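Long-range contacts in PmbA-related protein (Thermotoga maritima, PDB 1VL4), which is of uncertain function, perhaps a metallopeptidase of the PmbA/TldD family and a putative modulator of DNA gyrase: residues S293-T304 with G334-N345; D363-M374 with L387-G397. All blocks are in the same frame, centred on the assembly; numbering follows the deposited sequence.

Contact 1: residues S293-T304 with G334-N345; sequences SSTPFDDEGVPT and GNGFVGGIRPVN
Asp298 and Asp299 clasp the backbone of Gly336-Val338 with one carboxylate oxygen each. OD2 of Asp298 takes the amide of Gly336 (N to OD2 2.9 Å), met from above the carboxylate plane. Its other oxygen, OD1, serves its own loop: Glu300 N and Val302 N, the latter 2.8 Å from OD1, reach it from opposite faces of that plane. CG of Asp298 sits between its backbone N and carbonyl carbon (chi1 73°), which brings the carboxylate back over the turn. The next backbone N, of Asp299, donates to Gly336 O, and Asp299 OD2 accepts Val338 N on its anti lone pair in a nearly straight bond (2.8 Å, 170°). The Phe337 ring is sandwiched: CB of Asp298 makes a CH-pi contact 4.0 Å from the ring centroid on one face, and Arg342 NH1 lies above the centre of the opposite face. At the far end, Asn345 ND2 donates to Ser294 OG (3.1 Å) within the amide plane and also bonds Leu285 O, while Ser294 OG is further held by His288 N and Gly291 O. A water accepts from Ser293 N and probably donates to Asn345 OD1. Replacing Asp298 by an alanine would probably leave the amides of Gly336, Glu300 and Val302 without their acceptor and let the turn shift. Gly334 approaches Pro303 O through a CA-H...O contact of 3.4 Å, where a side chain would clash. Asp298 OD1 with Glu300 N forms an Asx turn, here over a type I beta turn from Asp298 to Gly301, facing the small hairpin whose type II turn spans Phe337-Gly340.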
loop_
_atom_site.group_PDB
_atom_site.type_symbol
_atom_site.label_atom_id
_atom_site.label_comp_id
_atom_site.label_asym_id
_atom_site.label_seq_id
_atom_site.Cartn_x
_atom_site.Cartn_y
_atom_site.Cartn_z
ATOM N N SER A 293 -19.215 -4.175 0.681
ATOM C CA SER A 293 -18.853 -4.240 2.081
ATOM C C SER A 293 -20.028 -4.498 3.045
ATOM O O SER A 293 -19.792 -4.633 4.240
ATOM C CB SER A 293 -18.143 -2.985 2.488
ATOM O OG SER A 293 -16.893 -2.994 1.764
ATOM N N SER A 294 -21.245 -4.646 2.515
ATOM C CA SER A 294 -22.440 -4.873 3.329
ATOM C C SER A 294 -22.230 -6.089 4.218
ATOM O O SER A 294 -21.668 -7.077 3.767
ATOM C CB SER A 294 -23.669 -5.032 2.466
ATOM O OG SER A 294 -23.958 -3.859 1.664
ATOM N N THR A 295 -22.599 -5.977 5.501
ATOM C CA THR A 295 -22.356 -7.026 6.470
ATOM C C THR A 295 -23.286 -6.784 7.643
ATOM O O THR A 295 -23.600 -5.646 7.917
ATOM C CB THR A 295 -20.889 -7.029 6.961
ATOM O OG1 THR A 295 -20.692 -8.084 7.934
ATOM C CG2 THR A 295 -20.471 -5.671 7.560
ATOM N N PRO A 296 -23.780 -7.849 8.263
ATOM C CA PRO A 296 -24.632 -7.768 9.444
ATOM C C PRO A 296 -23.900 -7.520 10.755
ATOM O O PRO A 296 -24.546 -7.273 11.752
ATOM C CB PRO A 296 -25.340 -9.121 9.440
ATOM C CG PRO A 296 -24.445 -9.991 8.748
ATOM C CD PRO A 296 -23.685 -9.238 7.755
ATOM N N PHE A 297 -22.557 -7.584 10.771
ATOM C CA PHE A 297 -21.821 -7.330 12.001
ATOM C C PHE A 297 -20.500 -6.763 11.709
ATOM O O PHE A 297 -19.919 -6.978 10.595
ATOM C CB PHE A 297 -21.786 -8.585 12.917
ATOM C CG PHE A 297 -21.180 -9.819 12.249
ATOM C CD1 PHE A 297 -19.801 -9.965 12.170
ATOM C CD2 PHE A 297 -21.991 -10.796 11.715
ATOM C CE1 PHE A 297 -19.235 -11.076 11.606
ATOM C CE2 PHE A 297 -21.462 -11.902 11.110
ATOM C CZ PHE A 297 -20.090 -12.058 11.037
ATOM N N ASP A 298 -20.023 -5.964 12.668
ATOM C CA ASP A 298 -18.677 -5.406 12.598
ATOM C C ASP A 298 -17.578 -6.423 13.044
ATOM O O ASP A 298 -17.866 -7.599 13.284
ATOM C CB ASP A 298 -18.633 -4.016 13.321
ATOM C CG ASP A 298 -18.704 -4.113 14.818
ATOM O OD1 ASP A 298 -18.542 -5.236 15.343
ATOM O OD2 ASP A 298 -18.871 -3.049 15.475
ATOM N N ASP A 299 -16.329 -5.989 13.131
ATOM C CA ASP A 299 -15.232 -6.893 13.484
ATOM C C ASP A 299 -15.150 -7.176 15.002
ATOM O O ASP A 299 -14.311 -7.944 15.431
ATOM C CB ASP A 299 -13.911 -6.355 12.955
ATOM C CG ASP A 299 -13.832 -6.401 11.409
ATOM O OD1 ASP A 299 -14.536 -7.231 10.817
ATOM O OD2 ASP A 299 -13.138 -5.557 10.816
ATOM N N GLU A 300 -16.031 -6.559 15.778
ATOM C CA GLU A 300 -16.198 -6.845 17.229
ATOM C C GLU A 300 -17.440 -7.703 17.429
ATOM O O GLU A 300 -17.738 -8.126 18.527
ATOM C CB GLU A 300 -16.263 -5.528 18.068
ATOM C CG GLU A 300 -15.076 -4.609 17.770
ATOM C CD GLU A 300 -15.013 -3.310 18.578
ATOM O OE1 GLU A 300 -16.031 -2.617 18.702
ATOM O OE2 GLU A 300 -13.916 -2.934 19.020
ATOM N N GLY A 301 -18.119 -8.059 16.346
ATOM C CA GLY A 301 -19.330 -8.869 16.404
ATOM C C GLY A 301 -20.588 -8.091 16.765
ATOM O O GLY A 301 -21.626 -8.683 17.058
ATOM N N VAL A 302 -20.540 -6.770 16.665
ATOM C CA VAL A 302 -21.683 -5.952 17.046
ATOM C C VAL A 302 -22.587 -5.832 15.828
ATOM O O VAL A 302 -22.101 -5.578 14.710
ATOM C CB VAL A 302 -21.210 -4.558 17.597
ATOM C CG1 VAL A 302 -22.394 -3.582 17.845
ATOM C CG2 VAL A 302 -20.351 -4.706 18.821
ATOM N N PRO A 303 -23.911 -6.007 16.015
ATOM C CA PRO A 303 -24.760 -5.813 14.838
ATOM C C PRO A 303 -24.596 -4.423 14.211
ATOM O O PRO A 303 -24.577 -3.383 14.918
ATOM C CB PRO A 303 -26.185 -5.967 15.386
ATOM C CG PRO A 303 -26.045 -6.633 16.678
ATOM C CD PRO A 303 -24.697 -6.364 17.193
ATOM N N THR A 304 -24.455 -4.420 12.901
ATOM C CA THR A 304 -24.464 -3.172 12.147
ATOM C C THR A 304 -25.882 -2.566 12.208
ATOM O O THR A 304 -26.890 -3.284 12.318
ATOM C CB THR A 304 -24.000 -3.422 10.720
ATOM O OG1 THR A 304 -24.769 -4.464 10.115
ATOM C CG2 THR A 304 -22.561 -3.789 10.663
ATOM N N GLY A 334 -22.069 -0.425 15.942
ATOM C CA GLY A 334 -21.721 -1.455 14.956
ATOM C C GLY A 334 -20.769 -0.963 13.850
ATOM O O GLY A 334 -20.906 -1.343 12.693
ATOM N N ASN A 335 -19.793 -0.143 14.235
ATOM C CA ASN A 335 -18.811 0.421 13.295
ATOM C C ASN A 335 -17.345 0.100 13.633
ATOM O O ASN A 335 -16.422 0.712 13.071
ATOM C CB ASN A 335 -19.079 1.933 13.182
ATOM C CG ASN A 335 -20.444 2.211 12.564
ATOM O OD1 ASN A 335 -21.451 2.473 13.269
ATOM N ND2 ASN A 335 -20.504 2.105 11.248
ATOM N N GLY A 336 -17.133 -0.900 14.512
ATOM C CA GLY A 336 -15.801 -1.224 14.992
ATOM C C GLY A 336 -15.189 -2.217 14.030
ATOM O O GLY A 336 -15.443 -3.424 14.119
ATOM N N PHE A 337 -14.437 -1.692 13.067
ATOM C CA PHE A 337 -13.765 -2.518 12.064
ATOM C C PHE A 337 -12.249 -2.440 12.252
ATOM O O PHE A 337 -11.727 -1.501 12.871
ATOM C CB PHE A 337 -14.172 -2.076 10.646
ATOM C CG PHE A 337 -15.593 -2.379 10.317
ATOM C CD1 PHE A 337 -15.946 -3.627 9.856
ATOM C CD2 PHE A 337 -16.601 -1.413 10.455
ATOM C CE1 PHE A 337 -17.232 -3.918 9.550
ATOM C CE2 PHE A 337 -17.941 -1.732 10.188
ATOM C CZ PHE A 337 -18.256 -2.940 9.698
ATOM N N VAL A 338 -11.554 -3.470 11.787
ATOM C CA VAL A 338 -10.108 -3.491 11.862
ATOM C C VAL A 338 -9.568 -2.314 11.045
ATOM O O VAL A 338 -9.966 -2.075 9.910
ATOM C CB VAL A 338 -9.510 -4.847 11.349
ATOM C CG1 VAL A 338 -10.084 -6.055 12.128
ATOM C CG2 VAL A 338 -9.756 -5.042 9.862
ATOM N N GLY A 339 -8.715 -1.521 11.628
ATOM C CA GLY A 339 -8.163 -0.408 10.849
ATOM C C GLY A 339 -8.785 0.923 11.187
ATOM O O GLY A 339 -8.223 1.976 10.895
ATOM N N GLY A 340 -9.933 0.891 11.842
ATOM C CA GLY A 340 -10.597 2.118 12.155
ATOM C C GLY A 340 -12.092 1.974 12.156
ATOM O O GLY A 340 -12.671 1.117 11.446
ATOM N N ILE A 341 -12.708 2.829 12.964
ATOM C CA ILE A 341 -14.148 3.002 12.931
ATOM C C ILE A 341 -14.548 3.488 11.534
ATOM O O ILE A 341 -14.012 4.475 11.024
ATOM C CB ILE A 341 -14.590 4.008 14.014
ATOM C CG1 ILE A 341 -14.272 3.427 15.405
ATOM C CG2 ILE A 341 -16.031 4.351 13.857
ATOM C CD1 ILE A 341 -14.272 4.429 16.517
ATOM N N ARG A 342 -15.472 2.785 10.901
ATOM C CA ARG A 342 -15.992 3.248 9.635
ATOM C C ARG A 342 -17.457 2.873 9.406
ATOM O O ARG A 342 -17.966 1.958 10.009
ATOM C CB ARG A 342 -15.121 2.771 8.454
ATOM C CG ARG A 342 -15.220 1.302 8.156
ATOM C CD ARG A 342 -14.536 0.892 6.821
ATOM N NE ARG A 342 -14.319 -0.562 6.738
ATOM C CZ ARG A 342 -15.252 -1.478 6.475
ATOM N NH1 ARG A 342 -16.539 -1.141 6.250
ATOM N NH2 ARG A 342 -14.889 -2.756 6.450
ATOM N N PRO A 343 -18.120 3.615 8.514
ATOM C CA PRO A 343 -19.446 3.262 8.053
ATOM C C PRO A 343 -19.384 2.000 7.218
ATOM O O PRO A 343 -18.304 1.612 6.760
ATOM C CB PRO A 343 -19.867 4.469 7.162
ATOM C CG PRO A 343 -18.665 5.154 6.818
ATOM C CD PRO A 343 -17.583 4.797 7.805
ATOM N N VAL A 344 -20.529 1.374 7.016
ATOM C CA VAL A 344 -20.588 0.190 6.170
ATOM C C VAL A 344 -20.816 0.715 4.737
ATOM O O VAL A 344 -19.950 0.601 3.897
ATOM C CB VAL A 344 -21.686 -0.807 6.653
ATOM C CG1 VAL A 344 -21.780 -1.978 5.732
ATOM C CG2 VAL A 344 -21.371 -1.298 8.112
ATOM N N ASN A 345 -21.990 1.274 4.486
ATOM C CA ASN A 345 -22.245 2.017 3.257
ATOM C C ASN A 345 -22.578 3.439 3.655
ATOM O O ASN A 345 -23.556 3.669 4.351
ATOM C CB ASN A 345 -23.406 1.440 2.491
ATOM C CG ASN A 345 -23.155 -0.004 2.010
ATOM O OD1 ASN A 345 -22.486 -0.213 1.008
ATOM N ND2 ASN A 345 -23.758 -1.000 2.726
HETATM O O HOH W 1 -20.198 -1.499 0.453
#

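Contact 2: residues D363-M374 with L387-G397; sequences DRGVVITEVEGM and LFAKGYWVENG
The carbonyl oxygen of Lys390 is gripped where the register shifts: Thr369 N donates to it at 2.8 Å and Glu370 N adds a weak bond to the same atom. Both residues thus face Lys390, and Lys390 N returns a bond to Glu370 O (2.9 Å, 168°). On the Leu387 side, Glu372 N bonds Phe388 O; on the other, Val367 N bonds Tyr392 O, and Gly365 and Val394 exchange a pair of bonds. Beyond the strands, Gly397 N closes on Asp363 O. Thr369 sets its CG2 at the edge of the Tyr392 ring, 3.5 Å from CE1, and a water joins Thr369 OG1 to Tyr392 OH, which also bonds Ser223. Val367 CG2 packs against Val394 CG2 at 3.5 Å, on the face covered by helix 355-362. Across the sheet, CG of Trp393 stands anti to its N (chi1 180°), carrying the indole back over Gly365, whose O lies 3.3 Å from CE3 above one ring face. The guanidinium of Arg364 meets the indole differently: the ring edge, through CZ2, points at the centre of its face (3.7 Å from CZ), the planes 88° apart. Near Gly373, Leu387 CD1 touches Met374 SD, with helix 241-247 alongside. Lys390 NZ bonds Ser195, while Glu370 forms a salt bridge with Arg240. Strand 365-372 also pairs in parallel with 233-239, and 384-395 with 398-404 and 406-411, so this is an interior antiparallel pairing of a mixed sheet, interrupted by a classic beta bulge at Thr369-Glu370 opposite Lys390.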
loop_
_atom_site.group_PDB
_atom_site.type_symbol
_atom_site.label_atom_id
_atom_site.label_comp_id
_atom_site.label_asym_id
_atom_site.label_seq_id
_atom_site.Cartn_x
_atom_site.Cartn_y
_atom_site.Cartn_z
ATOM N N ASP A 363 -27.735 26.168 -14.634
ATOM C CA ASP A 363 -27.773 27.018 -15.812
ATOM C C ASP A 363 -26.407 27.482 -16.336
ATOM O O ASP A 363 -26.180 27.528 -17.551
ATOM C CB ASP A 363 -28.673 28.232 -15.577
ATOM C CG ASP A 363 -28.718 29.155 -16.785
ATOM O OD1 ASP A 363 -29.267 28.721 -17.816
ATOM O OD2 ASP A 363 -28.185 30.286 -16.727
ATOM N N ARG A 364 -25.529 27.913 -15.447
ATOM C CA ARG A 364 -24.203 28.347 -15.859
ATOM C C ARG A 364 -23.151 28.039 -14.785
ATOM O O ARG A 364 -23.272 28.444 -13.649
ATOM C CB ARG A 364 -24.243 29.817 -16.192
ATOM C CG ARG A 364 -23.023 30.345 -16.870
ATOM C CD ARG A 364 -23.287 31.771 -17.279
ATOM N NE ARG A 364 -22.118 32.386 -17.865
ATOM C CZ ARG A 364 -21.062 32.812 -17.174
ATOM N NH1 ARG A 364 -21.021 32.687 -15.850
ATOM N NH2 ARG A 364 -20.035 33.367 -17.814
ATOM N N GLY A 365 -22.112 27.308 -15.142
ATOM C CA GLY A 365 -21.207 26.825 -14.121
ATOM C C GLY A 365 -20.369 25.652 -14.575
ATOM O O GLY A 365 -20.286 25.364 -15.770
ATOM N N VAL A 366 -19.748 24.991 -13.601
ATOM C CA VAL A 366 -18.852 23.880 -13.862
ATOM C C VAL A 366 -19.510 22.566 -13.465
ATOM O O VAL A 366 -20.164 22.483 -12.433
ATOM C CB VAL A 366 -17.551 24.023 -13.067
ATOM C CG1 VAL A 366 -16.628 22.821 -13.350
ATOM C CG2 VAL A 366 -16.857 25.341 -13.421
ATOM N N VAL A 367 -19.327 21.553 -14.301
ATOM C CA VAL A 367 -19.643 20.179 -13.941
ATOM C C VAL A 367 -18.302 19.472 -13.648
ATOM O O VAL A 367 -17.402 19.505 -14.455
ATOM C CB VAL A 367 -20.393 19.439 -15.061
ATOM C CG1 VAL A 367 -20.468 17.917 -14.764
ATOM C CG2 VAL A 367 -21.801 20.037 -15.266
ATOM N N ILE A 368 -18.176 18.875 -12.476
ATOM C CA ILE A 368 -16.999 18.086 -12.163
ATOM C C ILE A 368 -17.409 16.629 -12.111
ATOM O O ILE A 368 -18.279 16.239 -11.323
ATOM C CB ILE A 368 -16.293 18.605 -10.888
ATOM C CG1 ILE A 368 -15.447 19.814 -11.286
ATOM C CG2 ILE A 368 -15.366 17.527 -10.225
ATOM C CD1 ILE A 368 -15.276 20.737 -10.207
ATOM N N THR A 369 -16.767 15.841 -12.977
ATOM C CA THR A 369 -17.096 14.421 -13.163
ATOM C C THR A 369 -16.126 13.468 -12.478
ATOM O O THR A 369 -16.507 12.362 -12.165
ATOM C CB THR A 369 -17.112 14.030 -14.643
ATOM O OG1 THR A 369 -15.868 14.422 -15.248
ATOM C CG2 THR A 369 -18.279 14.722 -15.362
ATOM N N GLU A 370 -14.888 13.895 -12.281
ATOM C CA GLU A 370 -13.885 13.082 -11.588
ATOM C C GLU A 370 -12.933 13.987 -10.821
ATOM O O GLU A 370 -12.644 15.118 -11.253
ATOM C CB GLU A 370 -13.080 12.236 -12.584
ATOM C CG GLU A 370 -13.949 11.427 -13.601
ATOM C CD GLU A 370 -14.697 10.276 -12.958
ATOM O OE1 GLU A 370 -14.404 9.949 -11.768
ATOM O OE2 GLU A 370 -15.575 9.693 -13.646
ATOM N N VAL A 371 -12.477 13.493 -9.669
ATOM C CA VAL A 371 -11.368 14.119 -8.910
ATOM C C VAL A 371 -10.175 13.140 -8.740
ATOM O O VAL A 371 -10.343 11.942 -8.722
ATOM C CB VAL A 371 -11.840 14.613 -7.527
ATOM C CG1 VAL A 371 -12.729 15.834 -7.661
ATOM C CG2 VAL A 371 -12.576 13.512 -6.750
ATOM N N GLU A 372 -8.974 13.670 -8.613
ATOM C CA GLU A 372 -7.769 12.854 -8.534
ATOM C C GLU A 372 -6.872 13.418 -7.453
ATOM O O GLU A 372 -6.857 14.647 -7.216
ATOM C CB GLU A 372 -7.010 12.887 -9.881
ATOM C CG GLU A 372 -7.700 12.078 -11.022
ATOM C CD GLU A 372 -8.535 12.903 -12.023
ATOM O OE1 GLU A 372 -8.208 14.078 -12.314
ATOM O OE2 GLU A 372 -9.525 12.345 -12.555
ATOM N N GLY A 373 -6.124 12.516 -6.810
ATOM C CA GLY A 373 -5.090 12.898 -5.854
ATOM C C GLY A 373 -5.601 13.080 -4.444
ATOM O O GLY A 373 -5.131 13.956 -3.731
ATOM N N MET A 374 -6.559 12.257 -4.045
ATOM C CA MET A 374 -7.145 12.340 -2.710
ATOM C C MET A 374 -6.090 12.095 -1.622
ATOM O O MET A 374 -6.044 12.804 -0.606
ATOM C CB MET A 374 -8.267 11.313 -2.573
ATOM C CG MET A 374 -9.568 11.635 -3.328
ATOM S SD MET A 374 -10.558 12.884 -2.500
ATOM C CE MET A 374 -11.036 12.097 -0.964
ATOM N N LEU A 387 -7.479 19.560 -5.226
ATOM C CA LEU A 387 -7.566 18.335 -5.996
ATOM C C LEU A 387 -7.628 18.667 -7.464
ATOM O O LEU A 387 -8.379 19.570 -7.881
ATOM C CB LEU A 387 -8.837 17.555 -5.610
ATOM C CG LEU A 387 -8.936 16.995 -4.189
ATOM C CD1 LEU A 387 -10.347 16.518 -3.928
ATOM C CD2 LEU A 387 -7.918 15.868 -3.931
ATOM N N PHE A 388 -6.853 17.939 -8.254
ATOM C CA PHE A 388 -7.007 17.971 -9.690
ATOM C C PHE A 388 -8.366 17.397 -10.033
ATOM O O PHE A 388 -8.882 16.536 -9.327
ATOM C CB PHE A 388 -5.933 17.153 -10.386
ATOM C CG PHE A 388 -4.551 17.676 -10.196
ATOM C CD1 PHE A 388 -3.805 17.320 -9.084
ATOM C CD2 PHE A 388 -3.978 18.490 -11.142
ATOM C CE1 PHE A 388 -2.518 17.790 -8.914
ATOM C CE2 PHE A 388 -2.692 18.947 -10.980
ATOM C CZ PHE A 388 -1.967 18.596 -9.862
ATOM N N ALA A 389 -8.958 17.893 -11.114
ATOM C CA ALA A 389 -10.325 17.497 -11.457
ATOM C C ALA A 389 -10.560 17.509 -12.963
ATOM O O ALA A 389 -9.779 18.099 -13.728
ATOM C CB ALA A 389 -11.335 18.421 -10.742
ATOM N N LYS A 390 -11.608 16.799 -13.370
ATOM C CA LYS A 390 -12.096 16.784 -14.761
ATOM C C LYS A 390 -13.551 17.247 -14.748
ATOM O O LYS A 390 -14.291 16.930 -13.825
ATOM C CB LYS A 390 -12.086 15.342 -15.297
ATOM C CG LYS A 390 -10.721 14.802 -15.778
ATOM C CD LYS A 390 -10.817 13.280 -15.963
ATOM C CE LYS A 390 -9.857 12.763 -17.013
ATOM N NZ LYS A 390 -8.422 12.736 -16.538
ATOM N N GLY A 391 -13.958 17.951 -15.790
ATOM C CA GLY A 391 -15.328 18.403 -15.906
ATOM C C GLY A 391 -15.594 19.177 -17.198
ATOM O O GLY A 391 -14.845 19.054 -18.181
ATOM N N TYR A 392 -16.664 19.985 -17.157
ATOM C CA TYR A 392 -17.250 20.634 -18.320
ATOM C C TYR A 392 -17.699 22.040 -17.917
ATOM O O TYR A 392 -17.965 22.282 -16.736
ATOM C CB TYR A 392 -18.485 19.825 -18.777
ATOM C CG TYR A 392 -18.130 18.410 -19.152
ATOM C CD1 TYR A 392 -17.963 17.449 -18.167
ATOM C CD2 TYR A 392 -17.873 18.046 -20.482
ATOM C CE1 TYR A 392 -17.571 16.160 -18.485
ATOM C CE2 TYR A 392 -17.494 16.720 -20.813
ATOM C CZ TYR A 392 -17.347 15.793 -19.805
ATOM O OH TYR A 392 -16.980 14.474 -20.054
ATOM N N TRP A 393 -17.822 22.918 -18.910
ATOM C CA TRP A 393 -18.442 24.232 -18.775
ATOM C C TRP A 393 -19.899 24.107 -19.262
ATOM O O TRP A 393 -20.173 23.460 -20.281
ATOM C CB TRP A 393 -17.697 25.292 -19.603
ATOM C CG TRP A 393 -18.334 26.636 -19.476
ATOM C CD1 TRP A 393 -19.041 27.311 -20.434
ATOM C CD2 TRP A 393 -18.377 27.450 -18.296
ATOM N NE1 TRP A 393 -19.502 28.502 -19.921
ATOM C CE2 TRP A 393 -19.130 28.592 -18.603
ATOM C CE3 TRP A 393 -17.871 27.309 -17.004
ATOM C CZ2 TRP A 393 -19.351 29.605 -17.672
ATOM C CZ3 TRP A 393 -18.105 28.314 -16.086
ATOM C CH2 TRP A 393 -18.829 29.434 -16.418
ATOM N N VAL A 394 -20.820 24.711 -18.517
ATOM C CA VAL A 394 -22.222 24.702 -18.851
ATOM C C VAL A 394 -22.637 26.140 -19.083
ATOM O O VAL A 394 -22.312 27.010 -18.305
ATOM C CB VAL A 394 -23.043 24.119 -17.680
ATOM C CG1 VAL A 394 -24.551 24.197 -17.940
ATOM C CG2 VAL A 394 -22.614 22.696 -17.399
ATOM N N GLU A 395 -23.317 26.389 -20.181
ATOM C CA GLU A 395 -24.053 27.646 -20.360
ATOM C C GLU A 395 -25.451 27.351 -20.883
ATOM O O GLU A 395 -25.664 26.436 -21.675
ATOM C CB GLU A 395 -23.322 28.657 -21.249
ATOM C CG GLU A 395 -22.236 28.075 -22.106
ATOM C CD GLU A 395 -21.467 29.134 -22.888
ATOM O OE1 GLU A 395 -21.478 30.323 -22.473
ATOM O OE2 GLU A 395 -20.848 28.760 -23.922
ATOM N N ASN A 396 -26.395 28.140 -20.409
ATOM C CA ASN A 396 -27.803 27.964 -20.715
ATOM C C ASN A 396 -28.313 26.581 -20.454
ATOM O O ASN A 396 -29.135 26.099 -21.212
ATOM C CB ASN A 396 -28.071 28.357 -22.166
ATOM C CG ASN A 396 -27.824 29.804 -22.398
ATOM O OD1 ASN A 396 -28.417 30.658 -21.712
ATOM N ND2 ASN A 396 -26.898 30.117 -23.325
ATOM N N GLY A 397 -27.833 25.940 -19.386
ATOM C CA GLY A 397 -28.337 24.637 -18.973
ATOM C C GLY A 397 -27.861 23.436 -19.779
ATOM O O GLY A 397 -28.386 22.309 -19.624
HETATM O O HOH W 2 -15.942 12.750 -17.882
#

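Contact 1 and contact 2 follow one another along the chain within the PmbA/TldA metallopeptidase C-terminal domain, yet lie on opposite sides of the chain's centre. Their centres are about 34 Å apart and their nearest atoms about 13 Å, so they do not touch. Segment 334-345 runs into strand 345-348 of one mixed sheet, whereas contact 2 belongs to a different mixed sheet; helix 355-362 connects the two along the chain. Contact 1 is loop and short-hairpin structure held by carboxylates, in contrast to the bulged antiparallel strand pairing of contact 2. Neither segment pair touches the second chain of the assembly, and neither includes a bound metal among its atoms.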